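DNA mismatch repair protein PMS1 (Saccharomyces cerevisiae, PDB 3H4L) binds an ATP analogue with magnesium through its N-terminal GHKL-type ATPase region and probably acts as a MutL-family ATPase in DNA mismatch repair. Local coordinates at residues B[45-50]-B[190-195]; B[56-61]-B[144-149]; B[267-272]-B[313-318]; B[299-304]-B[348-353]. All coordinates share one frame; numbering follows the deposited sequence.

Contacts 1 and 2 lie side by side in one large mixed sheet. Strands 44-50 and 56-61 are neighbours there, so backbone bonds run on from one contact to the other. Contact 1 is a parallel pair with one buried apolar face. Contact 2 is antiparallel, more fully buried, and ends in the nucleotide pocket, where its chemistry turns polar. Contacts 3 and 4 belong to the second domain, on the far side of the chain's centre from contact 2. Contact 3 joins two buried strands; contact 4 packs two helices. They touch where Leu318 meets Phe350 and where Pro314 meets Asn302. Contact 4 has no hydrogen bond between its segments, and a salt bridge lies on its outer side.

Contact 1: residues B[45-50]-B[190-195]; sequences IEIIFK and FSVWNI
Phe49 and Val192 pack on the buried face of a parallel strand pair in the large mixed sheet of the GHKL ATPase fold. Strands 44-50 and 190-195 run in the same direction at 19°. Their residues pair one to one, from Ile45 with Phe190 to Lys50 with Ile195. Five backbone hydrogen bonds join them. Ile47 N, for example, donates a hydrogen bond to Ser191 O at 2.9 Å, and Ile47 O accepts one from Trp193 N.

The Phe49 side chain can be followed outward. Its CB sits 3.6 Å from Asn194 OD1 and 3.7 Å from Trp193 O. CG stands beside the backbone N (chi1 -70°), which carries the ring back toward Val192. CD1 passes Trp193 O, also at 3.7 Å. CE1 then reaches Val192 CG1 at 3.7 Å. Both partners meet the ring at its edge, near its plane. Beyond the pair, Phe171 of helix 167-184 meets the ring edge-to-face.

Ile45 and Phe190 lie side by side on the same face and point the same way. CB, CG2 and CD1 of Ile45 all touch the Phe190 ring. Helices 26-39 and 167-184 pack against this face. The other face carries Glu46, Ile48, Lys50, Ser191, Trp193 and Ile195, and is more exposed. There Ile48 CG2 meets Ile195 CD1 at 3.7 Å.

Asn194 OD1 accepts a hydrogen bond from Tyr52 N. It also lies 3.2 Å from Phe49 O, but both are acceptors. Phe49 O is instead bonded by Ile195 N at 2.7 Å.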
# COMPACT_ATOMS: atom_id res chain seq x y z
N ILE B 45 -16.37 2.43 -0.72
CA ILE B 45 -15.79 1.97 0.53
C ILE B 45 -14.30 2.19 0.59
O ILE B 45 -13.54 1.71 -0.25
CB ILE B 45 -16.10 0.50 0.78
CG1 ILE B 45 -17.62 0.32 0.89
CG2 ILE B 45 -15.41 0.03 2.05
CD1 ILE B 45 -18.06 -1.11 1.00
N GLU B 46 -13.88 2.93 1.61
CA GLU B 46 -12.49 3.26 1.79
C GLU B 46 -12.02 2.69 3.12
O GLU B 46 -12.70 2.85 4.13
CB GLU B 46 -12.33 4.78 1.77
CG GLU B 46 -10.90 5.27 1.81
CD GLU B 46 -10.85 6.77 1.92
OE1 GLU B 46 -11.54 7.44 1.11
OE2 GLU B 46 -10.12 7.28 2.80
N ILE B 47 -10.86 2.04 3.09
CA ILE B 47 -10.28 1.41 4.26
C ILE B 47 -8.87 1.93 4.45
O ILE B 47 -8.03 1.84 3.56
CB ILE B 47 -10.24 -0.11 4.06
CG1 ILE B 47 -11.65 -0.63 3.75
CG2 ILE B 47 -9.68 -0.79 5.28
CD1 ILE B 47 -11.69 -2.09 3.43
N ILE B 48 -8.62 2.49 5.63
CA ILE B 48 -7.31 3.03 5.93
C ILE B 48 -6.68 2.31 7.12
O ILE B 48 -7.23 2.31 8.22
CB ILE B 48 -7.44 4.54 6.22
CG1 ILE B 48 -7.90 5.26 4.95
CG2 ILE B 48 -6.12 5.11 6.67
CD1 ILE B 48 -8.07 6.76 5.11
N PHE B 49 -5.54 1.68 6.88
CA PHE B 49 -4.81 0.96 7.93
C PHE B 49 -3.66 1.80 8.46
O PHE B 49 -2.97 2.46 7.68
CB PHE B 49 -4.17 -0.33 7.38
CG PHE B 49 -5.15 -1.41 7.03
CD1 PHE B 49 -5.74 -1.45 5.78
CD2 PHE B 49 -5.46 -2.39 7.94
CE1 PHE B 49 -6.63 -2.45 5.45
CE2 PHE B 49 -6.35 -3.39 7.61
CZ PHE B 49 -6.93 -3.42 6.37
N LYS B 50 -3.46 1.79 9.77
CA LYS B 50 -2.32 2.50 10.33
C LYS B 50 -1.38 1.42 10.85
O LYS B 50 -1.76 0.57 11.66
CB LYS B 50 -2.73 3.47 11.43
CG LYS B 50 -3.38 4.73 10.86
CD LYS B 50 -3.31 5.91 11.83
CE LYS B 50 -4.01 7.14 11.25
NZ LYS B 50 -3.95 8.32 12.16
N PHE B 190 -13.80 0.27 -4.10
CA PHE B 190 -12.98 0.02 -2.93
C PHE B 190 -11.64 0.73 -3.06
O PHE B 190 -11.08 0.83 -4.15
CB PHE B 190 -12.73 -1.48 -2.74
CG PHE B 190 -13.88 -2.22 -2.15
CD1 PHE B 190 -14.82 -2.83 -2.97
CD2 PHE B 190 -14.01 -2.33 -0.77
CE1 PHE B 190 -15.88 -3.55 -2.42
CE2 PHE B 190 -15.07 -3.05 -0.21
CZ PHE B 190 -16.00 -3.66 -1.03
N SER B 191 -11.12 1.20 -1.92
CA SER B 191 -9.83 1.87 -1.86
C SER B 191 -9.19 1.43 -0.55
O SER B 191 -9.83 1.43 0.49
CB SER B 191 -10.00 3.38 -1.85
OG SER B 191 -10.63 3.81 -3.03
N VAL B 192 -7.92 1.06 -0.60
CA VAL B 192 -7.25 0.64 0.60
C VAL B 192 -5.86 1.22 0.67
O VAL B 192 -5.04 1.04 -0.24
CB VAL B 192 -7.14 -0.89 0.67
CG1 VAL B 192 -6.44 -1.31 1.96
CG2 VAL B 192 -8.54 -1.52 0.58
N TRP B 193 -5.59 1.92 1.76
CA TRP B 193 -4.28 2.52 1.96
C TRP B 193 -3.72 2.05 3.30
O TRP B 193 -4.45 1.57 4.17
CB TRP B 193 -4.37 4.05 2.04
CG TRP B 193 -5.14 4.74 0.98
CD1 TRP B 193 -6.50 4.87 0.89
CD2 TRP B 193 -4.60 5.52 -0.08
NE1 TRP B 193 -6.83 5.70 -0.16
CE2 TRP B 193 -5.68 6.11 -0.77
CE3 TRP B 193 -3.29 5.79 -0.51
CZ2 TRP B 193 -5.49 6.96 -1.86
CZ3 TRP B 193 -3.10 6.63 -1.60
CH2 TRP B 193 -4.20 7.20 -2.27
N ASN B 194 -2.41 2.19 3.44
CA ASN B 194 -1.75 1.85 4.68
C ASN B 194 -0.85 3.02 4.99
O ASN B 194 0.01 3.38 4.18
CB ASN B 194 -0.89 0.60 4.57
CG ASN B 194 -0.12 0.35 5.86
OD1 ASN B 194 -0.71 0.34 6.95
ND2 ASN B 194 1.19 0.14 5.74
N ILE B 195 -1.07 3.64 6.15
CA ILE B 195 -0.25 4.76 6.56
C ILE B 195 0.87 4.22 7.43
O ILE B 195 0.61 3.67 8.50
CB ILE B 195 -1.09 5.78 7.32
CG1 ILE B 195 -2.08 6.43 6.35
CG2 ILE B 195 -0.20 6.81 7.98
CD1 ILE B 195 -3.15 7.24 7.03

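Contact 2: residues B[56-61]-B[144-149]; sequences SIECSD and GTTVLV. With ANP (phosphoaminophosphonic acid-adenylate ester), chain E.
Asp61 and Thr145 meet at the nucleotide end of an antiparallel strand pair in the GHKL ATPase sheet. Strands 56-61 and 144-149 are joined by alternating hydrogen-bonded and non-hydrogen-bonded pairs. Backbone bonds run both ways between Ile57 and Val149, and between Cys59 and Val147.

The side chains fall on two faces. On one, Ile57 and Val149 lie side by side and point the same way, CG2 of Ile57 at 3.6 Å from CB of Val149. Helix 26-39 packs against this face. On the other, the extended Glu58 chain slants across Thr146 and Leu148. Its OE1 comes 3.3 Å from Thr146 CG2, and its CB meets Leu148 CD1. Beside it the hydroxyls Ser60 OG and Thr146 OG1 share a hydrogen bond of 2.9 Å.

Asp61 holds its carboxylate between its own backbone N and carbonyl carbon (chi1 65°), and the two oxygens turn to different tasks. OD2 accepts a hydrogen bond from the adenine amino group of the bound ATP analogue, N6, at 3.1 Å with an N-H...O angle of 161°. It is also hydrogen-bonded to Ser37 OG. OD1 is met by Thr145 N from above the carboxylate plane, and it bonds Gly63 N. An alanine here would remove both oxygens and is likely to leave the adenine amino group and Ser37 without this acceptor.

Thr145 lies beside the adenine, its OG1 bonded to Thr115. One water links the two side chains, donating a hydrogen bond to Asp61 OD1 at 2.7 Å and accepting one from Thr145 OG1 at 3.0 Å.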
# COMPACT_ATOMS: atom_id res chain seq x y z
N SER B 56 -4.41 0.85 13.89
CA SER B 56 -5.85 0.99 13.69
C SER B 56 -6.34 0.66 12.29
O SER B 56 -5.55 0.52 11.35
CB SER B 56 -6.27 2.42 14.02
OG SER B 56 -5.54 3.34 13.22
N ILE B 57 -7.65 0.54 12.17
CA ILE B 57 -8.26 0.28 10.88
C ILE B 57 -9.47 1.15 10.81
O ILE B 57 -10.25 1.22 11.76
CB ILE B 57 -8.68 -1.18 10.69
CG1 ILE B 57 -9.56 -1.24 9.43
CG2 ILE B 57 -9.36 -1.72 11.91
CD1 ILE B 57 -10.00 -2.61 9.05
N GLU B 58 -9.65 1.82 9.68
CA GLU B 58 -10.79 2.69 9.51
C GLU B 58 -11.60 2.32 8.27
O GLU B 58 -11.06 2.11 7.19
CB GLU B 58 -10.31 4.15 9.43
CG GLU B 58 -11.40 5.15 9.01
CD GLU B 58 -10.91 6.60 8.95
OE1 GLU B 58 -11.55 7.40 8.24
OE2 GLU B 58 -9.91 6.94 9.62
N CYS B 59 -12.91 2.24 8.43
CA CYS B 59 -13.75 1.90 7.30
C CYS B 59 -14.74 3.04 7.04
O CYS B 59 -15.55 3.38 7.91
CB CYS B 59 -14.50 0.59 7.56
SG CYS B 59 -15.39 -0.00 6.13
N SER B 60 -14.64 3.62 5.84
CA SER B 60 -15.50 4.73 5.44
C SER B 60 -16.37 4.41 4.24
O SER B 60 -15.89 3.92 3.22
CB SER B 60 -14.67 5.97 5.09
OG SER B 60 -14.40 6.74 6.24
N ASP B 61 -17.66 4.69 4.37
CA ASP B 61 -18.59 4.44 3.29
C ASP B 61 -19.54 5.62 3.12
O ASP B 61 -19.61 6.51 3.97
CB ASP B 61 -19.39 3.17 3.57
CG ASP B 61 -20.28 3.30 4.78
OD1 ASP B 61 -21.06 4.28 4.85
OD2 ASP B 61 -20.22 2.42 5.67
N GLY B 144 -23.10 8.93 5.01
CA GLY B 144 -22.30 7.75 5.26
C GLY B 144 -21.84 7.57 6.69
O GLY B 144 -22.28 8.28 7.61
N THR B 145 -20.93 6.62 6.88
CA THR B 145 -20.42 6.33 8.20
C THR B 145 -18.94 5.98 8.15
O THR B 145 -18.45 5.45 7.15
CB THR B 145 -21.20 5.16 8.81
OG1 THR B 145 -22.60 5.48 8.81
CG2 THR B 145 -20.74 4.86 10.22
N THR B 146 -18.24 6.31 9.24
CA THR B 146 -16.82 6.01 9.38
C THR B 146 -16.64 5.26 10.70
O THR B 146 -16.93 5.80 11.77
CB THR B 146 -15.97 7.30 9.43
OG1 THR B 146 -16.09 8.02 8.21
CG2 THR B 146 -14.51 6.95 9.64
N VAL B 147 -16.17 4.03 10.63
CA VAL B 147 -15.93 3.25 11.84
C VAL B 147 -14.42 3.09 12.03
O VAL B 147 -13.69 2.69 11.11
CB VAL B 147 -16.60 1.85 11.77
CG1 VAL B 147 -16.48 1.14 13.11
CG2 VAL B 147 -18.06 2.00 11.39
N LEU B 148 -13.94 3.44 13.21
CA LEU B 148 -12.53 3.34 13.50
C LEU B 148 -12.26 2.38 14.65
O LEU B 148 -12.71 2.61 15.77
CB LEU B 148 -11.97 4.72 13.85
CG LEU B 148 -10.47 4.74 14.15
CD1 LEU B 148 -9.71 4.49 12.85
CD2 LEU B 148 -10.06 6.08 14.76
N VAL B 149 -11.52 1.31 14.36
CA VAL B 149 -11.15 0.32 15.38
C VAL B 149 -9.67 0.55 15.64
O VAL B 149 -8.85 0.40 14.74
CB VAL B 149 -11.35 -1.12 14.87
CG1 VAL B 149 -10.68 -2.12 15.84
CG2 VAL B 149 -12.84 -1.43 14.71
PG ANP E . -24.48 -8.94 11.25
O1G ANP E . -23.17 -8.27 11.39
O2G ANP E . -24.96 -8.96 9.90
O3G ANP E . -24.54 -10.33 11.83
PB ANP E . -25.52 -6.46 12.22
O1B ANP E . -26.88 -6.02 12.66
O2B ANP E . -24.98 -5.80 11.05
N3B ANP E . -25.52 -8.06 12.11
PA ANP E . -23.24 -5.34 13.64
O1A ANP E . -22.37 -5.67 12.53
O2A ANP E . -22.72 -5.36 15.04
O3A ANP E . -24.59 -6.18 13.48
O5' ANP E . -23.66 -3.80 13.57
C5' ANP E . -25.00 -3.54 13.81
C4' ANP E . -25.72 -2.25 13.76
O4' ANP E . -24.79 -1.15 13.67
C3' ANP E . -26.36 -2.44 12.43
O3' ANP E . -27.56 -3.21 12.57
C2' ANP E . -26.49 -1.03 11.94
O2' ANP E . -27.74 -0.54 12.39
C1' ANP E . -25.22 -0.37 12.57
N9 ANP E . -24.01 -0.20 11.72
C8 ANP E . -22.75 -0.77 11.79
N7 ANP E . -21.89 -0.42 10.89
C5 ANP E . -22.62 0.48 10.13
C6 ANP E . -22.33 1.27 8.95
N6 ANP E . -21.14 1.25 8.37
N1 ANP E . -23.31 2.10 8.40
C2 ANP E . -24.56 2.16 8.97
N3 ANP E . -24.93 1.45 10.08
C4 ANP E . -23.93 0.62 10.60
O HOH W 1 -23.39 4.14 6.19

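Contact 3: residues B[267-272]-B[313-318]; sequences YISQNS and FPAVFL
Tyr267, Ile268 and Ser269 have the most surface buried here, and each meets the 313-318 segment differently. They form the end of strand 261-269, antiparallel to strand 316-321 in the four-stranded sheet of the second domain, whose sequence belongs to the S5-like clan.

Tyr267 works through its backbone. Its N gives a hydrogen bond to Phe317 O at 2.8 Å, and its O takes a weak one from Phe317 N. That oxygen also lies at the edge of the Phe317 ring, and Leu318 CD2 packs on it. The tyrosine ring leads away, to helix 213-221.

Ile268 turns to the other face. Its CG1 stands opposite the backbone N (chi1 -171°), which brings it 3.3 Å from Ala315 O. The same CG1 lies alongside Pro314 CB at 4.1 Å. Tyr357 and Tyr358 of helix 343-362 pack against this isoleucine.

Ser269 binds Ala315 twice. Its N donates to Ala315 O at 3.2 Å, in the carbonyl plane. Its OG accepts from Ala315 N, also at 3.2 Å. With an alanine in its place, Ala315 N would probably lose this acceptor and the second tie between the segments would go.

A side-chain oxygen accepts here where a regular ladder would use a backbone carbonyl; Ser269 O bonds Tyr358 OH instead. The polar pairing thus continues past Ile268 and Val316 to Ala315, and a side chain satisfies the N-H of this buried residue.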
# COMPACT_ATOMS: atom_id res chain seq x y z
N TYR B 267 -14.91 -16.47 -13.93
CA TYR B 267 -13.73 -16.89 -14.67
C TYR B 267 -12.98 -17.97 -13.92
O TYR B 267 -13.03 -18.02 -12.69
CB TYR B 267 -12.81 -15.70 -14.93
CG TYR B 267 -13.43 -14.61 -15.76
CD1 TYR B 267 -14.28 -13.67 -15.20
CD2 TYR B 267 -13.17 -14.53 -17.13
CE1 TYR B 267 -14.87 -12.67 -15.98
CE2 TYR B 267 -13.74 -13.55 -17.91
CZ TYR B 267 -14.59 -12.62 -17.34
OH TYR B 267 -15.15 -11.64 -18.14
N ILE B 268 -12.30 -18.83 -14.66
CA ILE B 268 -11.52 -19.90 -14.07
C ILE B 268 -10.38 -20.19 -15.02
O ILE B 268 -10.49 -19.97 -16.23
CB ILE B 268 -12.38 -21.18 -13.86
CG1 ILE B 268 -11.59 -22.19 -13.03
CG2 ILE B 268 -12.76 -21.79 -15.19
CD1 ILE B 268 -12.42 -23.35 -12.50
N SER B 269 -9.26 -20.67 -14.48
CA SER B 269 -8.10 -20.97 -15.30
C SER B 269 -8.41 -22.06 -16.30
O SER B 269 -9.11 -23.03 -15.99
CB SER B 269 -6.93 -21.41 -14.42
OG SER B 269 -6.45 -20.33 -13.66
N GLN B 270 -7.90 -21.89 -17.51
CA GLN B 270 -8.10 -22.89 -18.54
C GLN B 270 -7.17 -24.05 -18.24
O GLN B 270 -6.07 -23.86 -17.71
CB GLN B 270 -7.83 -22.29 -19.93
CG GLN B 270 -6.60 -21.45 -20.07
CD GLN B 270 -6.50 -20.84 -21.47
OE1 GLN B 270 -6.64 -21.54 -22.47
NE2 GLN B 270 -6.26 -19.54 -21.53
N ASN B 271 -7.62 -25.27 -18.54
CA ASN B 271 -6.85 -26.48 -18.26
C ASN B 271 -5.53 -26.56 -19.03
O ASN B 271 -4.69 -27.40 -18.73
CB ASN B 271 -7.67 -27.73 -18.58
CG ASN B 271 -8.17 -27.75 -20.02
OD1 ASN B 271 -7.51 -27.23 -20.92
ND2 ASN B 271 -9.33 -28.36 -20.23
N SER B 272 -5.37 -25.69 -20.01
CA SER B 272 -4.15 -25.66 -20.81
C SER B 272 -2.94 -25.78 -19.88
O SER B 272 -2.86 -25.09 -18.85
CB SER B 272 -4.09 -24.35 -21.61
OG SER B 272 -3.04 -24.37 -22.54
N PHE B 313 -3.32 -26.11 -9.61
CA PHE B 313 -4.64 -25.81 -9.08
C PHE B 313 -5.21 -24.64 -9.87
O PHE B 313 -4.48 -23.76 -10.30
CB PHE B 313 -4.56 -25.43 -7.60
CG PHE B 313 -3.95 -26.49 -6.73
CD1 PHE B 313 -2.57 -26.60 -6.62
CD2 PHE B 313 -4.75 -27.40 -6.06
CE1 PHE B 313 -1.99 -27.60 -5.85
CE2 PHE B 313 -4.19 -28.41 -5.28
CZ PHE B 313 -2.81 -28.51 -5.18
N PRO B 314 -6.53 -24.63 -10.07
CA PRO B 314 -7.16 -23.55 -10.83
C PRO B 314 -7.44 -22.27 -10.05
O PRO B 314 -7.77 -22.32 -8.87
CB PRO B 314 -8.46 -24.19 -11.30
CG PRO B 314 -8.83 -25.03 -10.11
CD PRO B 314 -7.52 -25.67 -9.72
N ALA B 315 -7.28 -21.14 -10.72
CA ALA B 315 -7.59 -19.86 -10.11
C ALA B 315 -9.12 -19.78 -10.27
O ALA B 315 -9.64 -20.05 -11.36
CB ALA B 315 -6.92 -18.72 -10.86
N VAL B 316 -9.83 -19.43 -9.20
CA VAL B 316 -11.29 -19.39 -9.27
C VAL B 316 -11.95 -18.07 -8.92
O VAL B 316 -11.55 -17.39 -7.98
CB VAL B 316 -11.91 -20.45 -8.37
CG1 VAL B 316 -13.41 -20.59 -8.68
CG2 VAL B 316 -11.18 -21.77 -8.54
N PHE B 317 -12.97 -17.74 -9.70
CA PHE B 317 -13.77 -16.53 -9.53
C PHE B 317 -15.15 -16.89 -10.06
O PHE B 317 -15.51 -16.55 -11.19
CB PHE B 317 -13.21 -15.36 -10.34
CG PHE B 317 -11.80 -15.02 -10.00
CD1 PHE B 317 -10.76 -15.38 -10.85
CD2 PHE B 317 -11.50 -14.33 -8.83
CE1 PHE B 317 -9.44 -15.07 -10.54
CE2 PHE B 317 -10.18 -14.01 -8.51
CZ PHE B 317 -9.15 -14.38 -9.36
N LEU B 318 -15.93 -17.60 -9.25
CA LEU B 318 -17.25 -18.01 -9.70
C LEU B 318 -18.38 -17.54 -8.82
O LEU B 318 -18.33 -17.67 -7.60
CB LEU B 318 -17.30 -19.53 -9.81
CG LEU B 318 -16.28 -20.12 -10.78
CD1 LEU B 318 -16.49 -21.61 -10.86
CD2 LEU B 318 -16.42 -19.48 -12.15

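Contact 4: residues B[299-304]-B[348-353]; sequences KCCNEV and DIFKTT
Cys300 and Cys301 meet Phe350 and Lys351 where two helices pack side by side in the S5-like second domain of what is probably a MutL-family N-terminal region. Helices 295-306 and 343-362 run in nearly the same direction here, at 28°, with local axes 9.9 Å apart. No hydrogen bond crosses between the segments.

The tight part is built from sulfur, ring and aliphatic carbon. With chi1 at -179°, Cys300 SG points away from its own N and across to the other helix. It lies 3.4 Å from Lys351 CB and 3.8 Å from Phe350 CD2. Cys301 SG reaches the next stretch of the same ring, 4.0 Å from Phe350 CE2. Both sulfurs come to the ring edge, near its plane, and neither sits over a face. These are edge-on sulfur-aromatic contacts. Leu236 of strand 229-237 also touches Phe350. One turn along the helix from Cys300, the CG2 branch of Val304 presses on Lys351 CG at 3.4 Å.

The outer side is looser and charged. Glu303 is exposed and Lys351 partly so. The lysine lays its CB and CG against Cys300 and Val304, then bends at chi3 (-59°). One residue thus serves both parts: CB and CG join the buried packing, and NZ lies beside Glu303 on the outer side. The glutamate chain meets it at about a right angle. A salt bridge joins them at the outer edge. Glu303 OE1 stands 3.5 Å from Lys351 NZ and 3.1 Å from Lys351 CE.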
# COMPACT_ATOMS: atom_id res chain seq x y z
N LYS B 299 -13.63 -28.35 -3.43
CA LYS B 299 -13.08 -29.69 -3.58
C LYS B 299 -13.44 -30.16 -4.98
O LYS B 299 -12.57 -30.59 -5.74
CB LYS B 299 -13.66 -30.63 -2.54
N CYS B 300 -14.71 -30.05 -5.33
CA CYS B 300 -15.17 -30.47 -6.64
C CYS B 300 -14.38 -29.75 -7.75
O CYS B 300 -13.90 -30.39 -8.69
CB CYS B 300 -16.66 -30.20 -6.80
SG CYS B 300 -17.31 -30.72 -8.41
N CYS B 301 -14.25 -28.43 -7.63
CA CYS B 301 -13.51 -27.65 -8.62
C CYS B 301 -12.12 -28.24 -8.80
O CYS B 301 -11.71 -28.55 -9.92
CB CYS B 301 -13.39 -26.19 -8.15
SG CYS B 301 -14.52 -24.97 -8.89
N ASN B 302 -11.41 -28.38 -7.69
CA ASN B 302 -10.05 -28.91 -7.70
C ASN B 302 -9.89 -30.27 -8.37
O ASN B 302 -9.03 -30.44 -9.23
CB ASN B 302 -9.50 -28.98 -6.27
CG ASN B 302 -9.30 -27.61 -5.66
OD1 ASN B 302 -8.64 -26.74 -6.25
ND2 ASN B 302 -9.86 -27.40 -4.47
N GLU B 303 -10.71 -31.24 -7.98
CA GLU B 303 -10.60 -32.57 -8.56
C GLU B 303 -10.87 -32.57 -10.06
O GLU B 303 -10.05 -33.06 -10.85
CB GLU B 303 -11.56 -33.53 -7.84
CG GLU B 303 -13.03 -33.26 -8.08
CD GLU B 303 -13.89 -33.92 -7.03
OE1 GLU B 303 -15.13 -33.95 -7.21
OE2 GLU B 303 -13.32 -34.40 -6.02
N VAL B 304 -12.00 -31.99 -10.46
CA VAL B 304 -12.37 -31.91 -11.87
C VAL B 304 -11.26 -31.27 -12.69
O VAL B 304 -11.06 -31.62 -13.85
CB VAL B 304 -13.65 -31.07 -12.06
CG1 VAL B 304 -14.02 -31.00 -13.54
CG2 VAL B 304 -14.79 -31.66 -11.25
N ASP B 348 -23.01 -32.72 -8.13
CA ASP B 348 -22.87 -33.64 -9.25
C ASP B 348 -23.13 -33.02 -10.62
O ASP B 348 -22.42 -33.31 -11.59
CB ASP B 348 -23.78 -34.85 -9.05
CG ASP B 348 -23.35 -35.71 -7.87
OD1 ASP B 348 -22.25 -36.30 -7.94
OD2 ASP B 348 -24.11 -35.77 -6.88
N ILE B 349 -24.16 -32.18 -10.70
CA ILE B 349 -24.49 -31.53 -11.95
C ILE B 349 -23.41 -30.51 -12.30
O ILE B 349 -23.15 -30.25 -13.47
CB ILE B 349 -25.88 -30.86 -11.88
CG1 ILE B 349 -26.96 -31.94 -11.83
CG2 ILE B 349 -26.08 -29.93 -13.07
CD1 ILE B 349 -28.38 -31.42 -11.97
N PHE B 350 -22.78 -29.96 -11.27
CA PHE B 350 -21.72 -28.99 -11.47
C PHE B 350 -20.46 -29.72 -11.95
O PHE B 350 -19.83 -29.33 -12.94
CB PHE B 350 -21.41 -28.26 -10.16
CG PHE B 350 -20.27 -27.28 -10.27
CD1 PHE B 350 -20.43 -26.08 -10.95
CD2 PHE B 350 -19.02 -27.60 -9.75
CE1 PHE B 350 -19.35 -25.21 -11.12
CE2 PHE B 350 -17.93 -26.73 -9.91
CZ PHE B 350 -18.10 -25.54 -10.59
N LYS B 351 -20.10 -30.78 -11.23
CA LYS B 351 -18.91 -31.56 -11.55
C LYS B 351 -18.86 -31.96 -13.02
O LYS B 351 -17.84 -31.79 -13.67
CB LYS B 351 -18.84 -32.81 -10.67
CG LYS B 351 -17.54 -33.59 -10.78
CD LYS B 351 -17.59 -34.92 -10.02
CE LYS B 351 -17.88 -34.71 -8.53
NZ LYS B 351 -17.92 -35.99 -7.75
N THR B 352 -19.96 -32.49 -13.54
CA THR B 352 -19.98 -32.90 -14.94
C THR B 352 -20.10 -31.70 -15.88
O THR B 352 -19.53 -31.71 -16.97
CB THR B 352 -21.14 -33.90 -15.23
OG1 THR B 352 -22.39 -33.19 -15.35
CG2 THR B 352 -21.26 -34.92 -14.10
N THR B 353 -20.84 -30.68 -15.46
CA THR B 353 -21.04 -29.47 -16.27
C THR B 353 -19.72 -28.72 -16.48
O THR B 353 -19.46 -28.19 -17.56
CB THR B 353 -22.06 -28.49 -15.63
OG1 THR B 353 -23.38 -29.05 -15.71
CG2 THR B 353 -22.04 -27.16 -16.37